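Local coordinates for SusD superfamily protein (Bacteroides thetaiotaomicron, PDB 3MCX), which is of unknown function but, as a SusD-family outer-membrane protein, probably binds glycans at the cell surface for uptake, at residues A[123-137]-A[176-190]. Numbering follows the deposited sequence. Where two conformers were deposited one is given.
With ZN (zinc ion), chain B.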
ATOM      1  N   SER A 123      10.460 -18.047  -6.955  1.00  4.95           N
ATOM      2  CA  SER A 123       9.911 -16.877  -7.617  1.00  5.40           C
ATOM      3  C   SER A 123       9.003 -16.044  -6.721  1.00  5.98           C
ATOM      4  O   SER A 123       9.045 -14.814  -6.728  1.00  6.64           O
ATOM      5  CB  SER A 123       9.150 -17.292  -8.864  1.00  5.76           C
ATOM      6  OG  SER A 123      10.059 -17.841  -9.806  1.00  7.18           O
ATOM      7  N   GLU A 124       8.143 -16.712  -5.955  1.00  5.59           N
ATOM      8  CA  GLU A 124       7.345 -16.009  -4.971  1.00  6.46           C
ATOM      9  C   GLU A 124       8.198 -15.294  -3.912  1.00  5.74           C
ATOM     10  O   GLU A 124       7.926 -14.152  -3.551  1.00  6.59           O
ATOM     11  CB  GLU A 124       6.353 -16.979  -4.325  1.00  6.31           C
ATOM     12  CG  GLU A 124       5.291 -17.476  -5.314  1.00  5.55           C
ATOM     13  CD  GLU A 124       4.267 -18.404  -4.700  1.00  7.49           C
ATOM     14  OE1 GLU A 124       3.871 -18.157  -3.541  1.00  7.27           O
ATOM     15  OE2 GLU A 124       3.853 -19.359  -5.390  1.00  6.71           O
ATOM     16  N   ALA A 125       9.242 -15.974  -3.439  1.00  5.00           N
ATOM     17  CA  ALA A 125      10.190 -15.335  -2.521  1.00  4.75           C
ATOM     18  C   ALA A 125      10.841 -14.085  -3.157  1.00  4.98           C
ATOM     19  O   ALA A 125      11.040 -13.084  -2.492  1.00  5.33           O
ATOM     20  CB  ALA A 125      11.267 -16.348  -2.083  1.00  4.64           C
ATOM     21  N   LEU A 126      11.196 -14.178  -4.432  1.00  5.54           N
ATOM     22  CA  LEU A 126      11.793 -13.059  -5.156  1.00  5.12           C
ATOM     23  C   LEU A 126      10.860 -11.886  -5.235  1.00  5.20           C
ATOM     24  O   LEU A 126      11.269 -10.744  -5.003  1.00  6.71           O
ATOM     25  CB  LEU A 126      12.245 -13.484  -6.573  1.00  5.85           C
ATOM     26  CG  LEU A 126      13.619 -14.167  -6.705  1.00  6.48           C
ATOM     27  CD1 LEU A 126      13.765 -14.781  -8.108  1.00  5.12           C
ATOM     28  CD2 LEU A 126      14.772 -13.151  -6.368  1.00  5.87           C
ATOM     29  N   VAL A 127       9.584 -12.138  -5.515  1.00  5.74           N
ATOM     30  CA  VAL A 127       8.620 -11.041  -5.567  1.00  5.90           C
ATOM     31  C   VAL A 127       8.478 -10.408  -4.178  1.00  5.70           C
ATOM     32  O   VAL A 127       8.472  -9.189  -4.029  1.00  7.48           O
ATOM     33  CB  VAL A 127       7.221 -11.413  -6.130  1.00  7.11           C
ATOM     34  CG1 VAL A 127       6.339 -10.141  -6.186  1.00  7.09           C
ATOM     35  CG2 VAL A 127       7.319 -11.982  -7.491  1.00  7.98           C
HETATM   36  N   MSE A 128       8.395 -11.246  -3.143  1.00  6.26           N
HETATM   37  CA  MSE A 128       8.328 -10.711  -1.791  0.50  6.26           C
HETATM   38  C   MSE A 128       9.584  -9.921  -1.424  1.00  6.86           C
HETATM   39  O   MSE A 128       9.502  -8.917  -0.731  1.00  7.17           O
HETATM   40  CB  MSE A 128       8.076 -11.826  -0.789  0.50  7.26           C
HETATM   41  CG  MSE A 128       7.868 -11.348   0.622  0.50  8.29           C
HETATM   42 SE   MSE A 128       6.423 -10.063   0.877  0.38  7.39          SE
HETATM   43  CE  MSE A 128       5.205 -10.644  -0.541  0.50 10.74           C
ATOM     44  N   ARG A 129      10.750 -10.369  -1.855  1.00  5.97           N
ATOM     45  CA  ARG A 129      11.985  -9.598  -1.594  1.00  6.22           C
ATOM     46  C   ARG A 129      11.933  -8.224  -2.273  1.00  6.05           C
ATOM     47  O   ARG A 129      12.287  -7.207  -1.689  1.00  6.24           O
ATOM     48  CB  ARG A 129      13.219 -10.351  -2.073  1.00  6.73           C
ATOM     49  CG  ARG A 129      14.525  -9.806  -1.493  1.00  6.54           C
ATOM     50  CD  ARG A 129      15.726 -10.610  -1.864  1.00  6.59           C
ATOM     51  NE  ARG A 129      16.067 -10.539  -3.277  1.00  6.65           N
ATOM     52  CZ  ARG A 129      17.011 -11.268  -3.843  1.00  6.40           C
ATOM     53  NH1 ARG A 129      17.693 -12.126  -3.122  1.00  7.45           N
ATOM     54  NH2 ARG A 129      17.298 -11.138  -5.147  1.00  7.77           N
ATOM     55  N   GLY A 130      11.512  -8.210  -3.519  1.00  6.12           N
ATOM     56  CA  GLY A 130      11.395  -6.959  -4.255  1.00  6.90           C
ATOM     57  C   GLY A 130      10.354  -6.030  -3.686  1.00  7.25           C
ATOM     58  O   GLY A 130      10.593  -4.819  -3.490  1.00  7.35           O
ATOM     59  N   LEU A 131       9.190  -6.599  -3.349  1.00  6.92           N
ATOM     60  CA  LEU A 131       8.122  -5.801  -2.740  1.00  6.96           C
ATOM     61  C   LEU A 131       8.576  -5.194  -1.403  1.00  6.91           C
ATOM     62  O   LEU A 131       8.310  -4.023  -1.119  1.00  6.63           O
ATOM     63  CB  LEU A 131       6.909  -6.690  -2.530  1.00  7.11           C
ATOM     64  CG  LEU A 131       5.663  -6.058  -1.944  1.00  8.50           C
ATOM     65  CD1 LEU A 131       5.251  -4.828  -2.747  1.00  8.25           C
ATOM     66  CD2 LEU A 131       4.528  -7.134  -1.911  1.00  9.09           C
ATOM     67  N   SER A 132       9.297  -5.997  -0.621  1.00  6.26           N
ATOM     68  CA  SER A 132       9.778  -5.543   0.672  1.00  6.19           C
ATOM     69  C   SER A 132      10.770  -4.376   0.514  1.00  6.31           C
ATOM     70  O   SER A 132      10.668  -3.378   1.208  1.00  7.50           O
ATOM     71  CB  SER A 132      10.325  -6.714   1.452  1.00  7.20           C
ATOM     72  OG  SER A 132       9.293  -7.660   1.771  1.00  7.38           O
ATOM     73  N   LEU A 133      11.732  -4.511  -0.405  1.00  6.13           N
ATOM     74  CA  LEU A 133      12.709  -3.445  -0.613  1.00  6.70           C
ATOM     75  C   LEU A 133      11.969  -2.191  -1.109  1.00  6.97           C
ATOM     76  O   LEU A 133      12.292  -1.074  -0.679  1.00  6.58           O
ATOM     77  CB  LEU A 133      13.773  -3.887  -1.595  1.00  6.28           C
ATOM     78  CG  LEU A 133      14.820  -2.816  -1.954  1.00  6.41           C
ATOM     79  CD1 LEU A 133      15.522  -2.216  -0.737  1.00  7.56           C
ATOM     80  CD2 LEU A 133      15.852  -3.363  -2.980  1.00  7.88           C
ATOM     81  N   PHE A 134      10.985  -2.341  -1.999  1.00  6.69           N
ATOM     82  CA  PHE A 134      10.178  -1.217  -2.481  1.00  7.18           C
ATOM     83  C   PHE A 134       9.505  -0.487  -1.316  1.00  7.45           C
ATOM     84  O   PHE A 134       9.537   0.739  -1.229  1.00  7.57           O
ATOM     85  CB  PHE A 134       9.139  -1.739  -3.487  1.00  7.05           C
ATOM     86  CG  PHE A 134       8.191  -0.704  -4.027  1.00  6.44           C
ATOM     87  CD1 PHE A 134       8.644   0.355  -4.771  1.00  7.97           C
ATOM     88  CD2 PHE A 134       6.832  -0.826  -3.828  1.00  7.69           C
ATOM     89  CE1 PHE A 134       7.759   1.266  -5.318  1.00  9.02           C
ATOM     90  CE2 PHE A 134       5.946   0.102  -4.357  1.00  8.00           C
ATOM     91  CZ  PHE A 134       6.405   1.124  -5.108  1.00  8.84           C
ATOM     92  N   ASN A 135       8.873  -1.255  -0.428  1.00  7.51           N
ATOM     93  CA  ASN A 135       8.203  -0.684   0.742  1.00  7.82           C
ATOM     94  C   ASN A 135       9.143   0.113   1.620  1.00  7.14           C
ATOM     95  O   ASN A 135       8.818   1.224   2.054  1.00  7.21           O
ATOM     96  CB  ASN A 135       7.508  -1.797   1.522  1.00  7.11           C
ATOM     97  CG  ASN A 135       6.269  -2.327   0.792  1.00  7.52           C
ATOM     98  OD1 ASN A 135       5.546  -1.561   0.138  1.00  7.95           O
ATOM     99  ND2 ASN A 135       6.004  -3.632   0.923  1.00  7.35           N
ATOM    100  N   LEU A 136      10.336  -0.429   1.897  1.00  6.56           N
ATOM    101  CA  LEU A 136      11.314   0.325   2.678  1.00  6.01           C
ATOM    102  C   LEU A 136      11.755   1.617   1.965  1.00  6.28           C
ATOM    103  O   LEU A 136      11.911   2.654   2.580  1.00  6.75           O
ATOM    104  CB  LEU A 136      12.540  -0.525   2.983  1.00  6.40           C
ATOM    105  CG  LEU A 136      12.316  -1.610   4.041  1.00  7.08           C
ATOM    106  CD1 LEU A 136      13.347  -2.706   3.879  1.00  8.30           C
ATOM    107  CD2 LEU A 136      12.357  -0.999   5.437  1.00  7.34           C
ATOM    108  N   THR A 137      11.998   1.503   0.664  1.00  6.01           N
ATOM    109  CA  THR A 137      12.546   2.588  -0.098  1.00  6.24           C
ATOM    110  C   THR A 137      11.552   3.756  -0.135  1.00  6.94           C
ATOM    111  O   THR A 137      11.948   4.920  -0.077  1.00  6.29           O
ATOM    112  CB  THR A 137      12.952   2.131  -1.521  1.00  6.43           C
ATOM    113  OG1 THR A 137      13.906   1.074  -1.419  1.00  7.62           O
ATOM    114  CG2 THR A 137      13.533   3.284  -2.325  1.00  7.94           C
ATOM    115  N   TYR A 176      15.344   0.787  -6.489  1.00  7.00           N
ATOM    116  CA  TYR A 176      14.330   0.464  -7.505  1.00  6.27           C
ATOM    117  C   TYR A 176      14.842  -0.540  -8.559  1.00  6.40           C
ATOM    118  O   TYR A 176      14.103  -1.411  -9.004  1.00  6.20           O
ATOM    119  CB  TYR A 176      13.769   1.720  -8.179  1.00  6.58           C
ATOM    120  CG  TYR A 176      12.595   2.394  -7.497  1.00  7.73           C
ATOM    121  CD1 TYR A 176      12.763   3.242  -6.415  1.00  8.60           C
ATOM    122  CD2 TYR A 176      11.320   2.229  -7.991  1.00  9.64           C
ATOM    123  CE1 TYR A 176      11.677   3.882  -5.819  1.00  8.20           C
ATOM    124  CE2 TYR A 176      10.230   2.863  -7.405  1.00  8.80           C
ATOM    125  CZ  TYR A 176      10.425   3.710  -6.342  1.00  8.89           C
ATOM    126  OH  TYR A 176       9.331   4.351  -5.788  1.00  8.64           O
ATOM    127  N   GLU A 177      16.094  -0.408  -8.962  1.00  5.58           N
ATOM    128  CA  GLU A 177      16.682  -1.381  -9.917  1.00  6.37           C
ATOM    129  C   GLU A 177      16.571  -2.789  -9.351  1.00  6.92           C
ATOM    130  O   GLU A 177      16.208  -3.719 -10.056  1.00  6.43           O
ATOM    131  CB  GLU A 177      18.131  -1.101 -10.190  1.00  6.34           C
ATOM    132  CG  GLU A 177      18.393   0.049 -11.084  1.00  7.93           C
ATOM    133  CD  GLU A 177      19.891   0.256 -11.254  1.00  8.64           C
ATOM    134  OE1 GLU A 177      20.687  -0.201 -10.374  1.00  8.12           O
ATOM    135  OE2 GLU A 177      20.271   0.852 -12.294  1.00  9.85           O
ATOM    136  N   GLN A 178      16.863  -2.938  -8.065  1.00  6.21           N
ATOM    137  CA  GLN A 178      16.805  -4.284  -7.449  1.00  6.47           C
ATOM    138  C   GLN A 178      15.366  -4.785  -7.325  1.00  6.56           C
ATOM    139  O   GLN A 178      15.129  -5.991  -7.560  1.00  6.95           O
ATOM    140  CB  GLN A 178      17.507  -4.282  -6.088  1.00  6.83           C
ATOM    141  CG  GLN A 178      17.659  -5.649  -5.462  1.00  7.02           C
ATOM    142  CD  GLN A 178      18.550  -6.548  -6.260  1.00  8.28           C
ATOM    143  OE1 GLN A 178      19.716  -6.229  -6.518  1.00  9.55           O
ATOM    144  NE2 GLN A 178      18.020  -7.707  -6.655  1.00 11.67           N
ATOM    145  N   VAL A 179      14.433  -3.870  -7.007  1.00  6.10           N
ATOM    146  CA  VAL A 179      13.034  -4.234  -6.938  1.00  6.86           C
ATOM    147  C   VAL A 179      12.546  -4.774  -8.277  1.00  6.88           C
ATOM    148  O   VAL A 179      11.928  -5.843  -8.359  1.00  6.61           O
ATOM    149  CB  VAL A 179      12.184  -3.039  -6.565  1.00  6.72           C
ATOM    150  CG1 VAL A 179      10.674  -3.367  -6.719  1.00  7.52           C
ATOM    151  CG2 VAL A 179      12.534  -2.561  -5.124  1.00  7.47           C
ATOM    152  N   VAL A 180      12.814  -3.996  -9.326  1.00  7.40           N
ATOM    153  CA  VAL A 180      12.416  -4.361 -10.686  1.00  7.21           C
ATOM    154  C   VAL A 180      13.058  -5.677 -11.117  1.00  7.33           C
ATOM    155  O   VAL A 180      12.391  -6.547 -11.687  1.00  8.26           O
ATOM    156  CB  VAL A 180      12.738  -3.217 -11.680  1.00  7.68           C
ATOM    157  CG1 VAL A 180      12.546  -3.681 -13.138  1.00  7.06           C
ATOM    158  CG2 VAL A 180      11.810  -1.976 -11.381  1.00  7.53           C
ATOM    159  N   SER A 181      14.331  -5.851 -10.823  1.00  6.73           N
ATOM    160  CA  SER A 181      15.017  -7.092 -11.141  0.50  6.72           C
ATOM    161  C   SER A 181      14.342  -8.306 -10.472  1.00  6.71           C
ATOM    162  O   SER A 181      14.080  -9.342 -11.115  1.00  6.83           O
ATOM    163  CB  SER A 181      16.471  -6.990 -10.679  0.50  6.79           C
ATOM    164  OG  SER A 181      17.214  -8.159 -10.970  0.50  8.27           O
ATOM    165  N   ASP A 182      14.105  -8.204  -9.176  1.00  6.89           N
ATOM    166  CA  ASP A 182      13.505  -9.317  -8.427  1.00  7.13           C
ATOM    167  C   ASP A 182      12.133  -9.687  -8.975  1.00  7.72           C
ATOM    168  O   ASP A 182      11.842 -10.848  -9.220  1.00  7.71           O
ATOM    169  CB  ASP A 182      13.400  -8.989  -6.950  1.00  7.14           C
ATOM    170  CG  ASP A 182      14.747  -9.000  -6.233  1.00  7.70           C
ATOM    171  OD1 ASP A 182      15.758  -9.369  -6.836  1.00  9.92           O
ATOM    172  OD2 ASP A 182      14.746  -8.663  -5.018  1.00  8.74           O
HETATM  173  N   MSE A 183      11.297  -8.696  -9.205  1.00  7.48           N
HETATM  174  CA  MSE A 183       9.936  -8.996  -9.657  1.00  7.71           C
HETATM  175  C   MSE A 183       9.954  -9.518 -11.079  1.00  7.69           C
HETATM  176  O   MSE A 183       9.202 -10.462 -11.396  1.00  8.97           O
HETATM  177  CB  MSE A 183       9.052  -7.780  -9.551  1.00  7.20           C
HETATM  178  CG  MSE A 183       8.866  -7.225  -8.154  1.00  8.49           C
HETATM  179 SE   MSE A 183       7.469  -5.870  -8.157  0.75  7.39          SE
HETATM  180  CE  MSE A 183       7.472  -5.541  -6.263  1.00  8.36           C
ATOM    181  N   SER A 184      10.798  -8.939 -11.930  1.00  7.41           N
ATOM    182  CA  SER A 184      10.882  -9.354 -13.328  1.00  7.90           C
ATOM    183  C   SER A 184      11.468 -10.757 -13.478  1.00  7.68           C
ATOM    184  O   SER A 184      10.982 -11.570 -14.288  1.00  7.72           O
ATOM    185  CB  SER A 184      11.741  -8.353 -14.125  1.00  8.15           C
ATOM    186  OG  SER A 184      11.167  -7.046 -14.050  1.00 11.07           O
ATOM    187  N   ASN A 185      12.531 -11.035 -12.731  1.00  6.90           N
ATOM    188  CA  ASN A 185      13.195 -12.344 -12.764  1.00  7.18           C
ATOM    189  C   ASN A 185      12.283 -13.447 -12.210  1.00  7.28           C
ATOM    190  O   ASN A 185      12.438 -14.611 -12.596  1.00  7.58           O
ATOM    191  CB  ASN A 185      14.526 -12.318 -12.013  1.00  7.62           C
ATOM    192  CG  ASN A 185      15.604 -11.530 -12.744  1.00 10.87           C
ATOM    193  OD1 ASN A 185      15.618 -11.499 -13.965  1.00 16.69           O
ATOM    194  ND2 ASN A 185      16.546 -10.941 -11.995  1.00 13.44           N
ATOM    195  N   ALA A 186      11.346 -13.072 -11.351  1.00  6.93           N
ATOM    196  CA  ALA A 186      10.357 -14.000 -10.802  1.00  7.79           C
ATOM    197  C   ALA A 186       9.309 -14.459 -11.811  1.00  7.97           C
ATOM    198  O   ALA A 186       8.806 -15.563 -11.715  1.00  7.24           O
ATOM    199  CB  ALA A 186       9.639 -13.349  -9.619  1.00  7.08           C
ATOM    200  N   LEU A 187       8.970 -13.633 -12.792  1.00  7.95           N
ATOM    201  CA  LEU A 187       7.714 -13.838 -13.538  1.00  8.13           C
ATOM    202  C   LEU A 187       7.537 -15.223 -14.167  1.00  7.46           C
ATOM    203  O   LEU A 187       6.461 -15.827 -14.055  1.00  7.74           O
ATOM    204  CB  LEU A 187       7.548 -12.766 -14.635  1.00  8.10           C
ATOM    205  CG  LEU A 187       7.422 -11.316 -14.215  1.00  8.87           C
ATOM    206  CD1 LEU A 187       7.428 -10.467 -15.470  1.00  9.31           C
ATOM    207  CD2 LEU A 187       6.143 -11.097 -13.393  1.00  9.02           C
ATOM    208  N   SER A 188       8.570 -15.724 -14.815  1.00  7.90           N
ATOM    209  CA  SER A 188       8.420 -16.984 -15.555  1.00  8.23           C
ATOM    210  C   SER A 188       8.196 -18.211 -14.652  1.00  8.51           C
ATOM    211  O   SER A 188       7.686 -19.238 -15.104  1.00  9.29           O
ATOM    212  CB  SER A 188       9.593 -17.200 -16.508  1.00  9.43           C
ATOM    213  OG  SER A 188      10.795 -17.362 -15.793  1.00 13.08           O
ATOM    214  N   GLY A 189       8.574 -18.111 -13.385  1.00  7.76           N
ATOM    215  CA  GLY A 189       8.352 -19.185 -12.430  1.00  7.15           C
ATOM    216  C   GLY A 189       7.046 -19.148 -11.668  1.00  7.33           C
ATOM    217  O   GLY A 189       6.720 -20.127 -11.010  1.00  7.95           O
ATOM    218  N   LEU A 190       6.306 -18.042 -11.739  1.00  6.73           N
ATOM    219  CA  LEU A 190       5.057 -17.868 -10.967  1.00  6.84           C
ATOM    220  C   LEU A 190       3.890 -18.595 -11.639  1.00  6.80           C
ATOM    221  O   LEU A 190       3.882 -18.816 -12.861  1.00  7.90           O
ATOM    222  CB  LEU A 190       4.722 -16.390 -10.860  1.00  6.39           C
ATOM    223  CG  LEU A 190       5.735 -15.502 -10.124  1.00  6.84           C
ATOM    224  CD1 LEU A 190       5.399 -14.028 -10.289  1.00  5.65           C
ATOM    225  CD2 LEU A 190       5.746 -15.838  -8.662  1.00  8.50           C
TER
HETATM  226 ZN    ZN B   1      22.595  -0.077 -10.502  0.80 12.14          ZN
HETATM  227  O   HOH W   1      11.405 -16.975 -12.862  0.50  8.50           O
HETATM  228  O   HOH W   2      14.899  -6.625  -3.193  1.00  8.21           O
HETATM  229  O   HOH W   3      22.775  -0.858  -8.676  1.00  8.09           O
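Ser123 lies against the end of the partner segment, where its small CB fits beside Leu190 CD2 and its OG, hydrogen-bonded to Asn119 O of its own helix, sits near Gly189, whose lack of a side chain avoids a clash. One turn on, Val127 presses CG2 onto Ala186 CB at 3.4 Å; the small methyl of Ala186 suits a contact already tighter than usual. Arg129, its CG anti to the backbone N and its chain bent at chi3, brings the guanidinium edge to Asp182. Arg129 NE donates to Asp182 OD2 and NH2 to OD1, a side-on salt bridge with both hydrogen bonds 2.9 Å and nearly straight, from above a carboxylate plane turned 44° from the guanidinium. Gln178 NE2 reaches OD1 from the opposite face, while Asn99 takes Arg129 NH1. An alanine in place of Asp182 would probably leave this buried guanidinium without its counter-charge and Gln178 freer to turn. Gly130 and Val179 form the closest CA pair, 4.2 Å; a CB on Gly130 would lie tight against Val179 O and Asp182 CB. Leu133 continues the apolar seam over Val179 and Gln178, and Phe134 points its ring edge at the face of Tyr176, planes at 86°. The nearly antiparallel pair, crossing at -159°, is consistent with the TPR-like helical build of SusD proteins; helix 81-106 meets Arg129, and helix 201-214 packs on Tyr176 and Leu190.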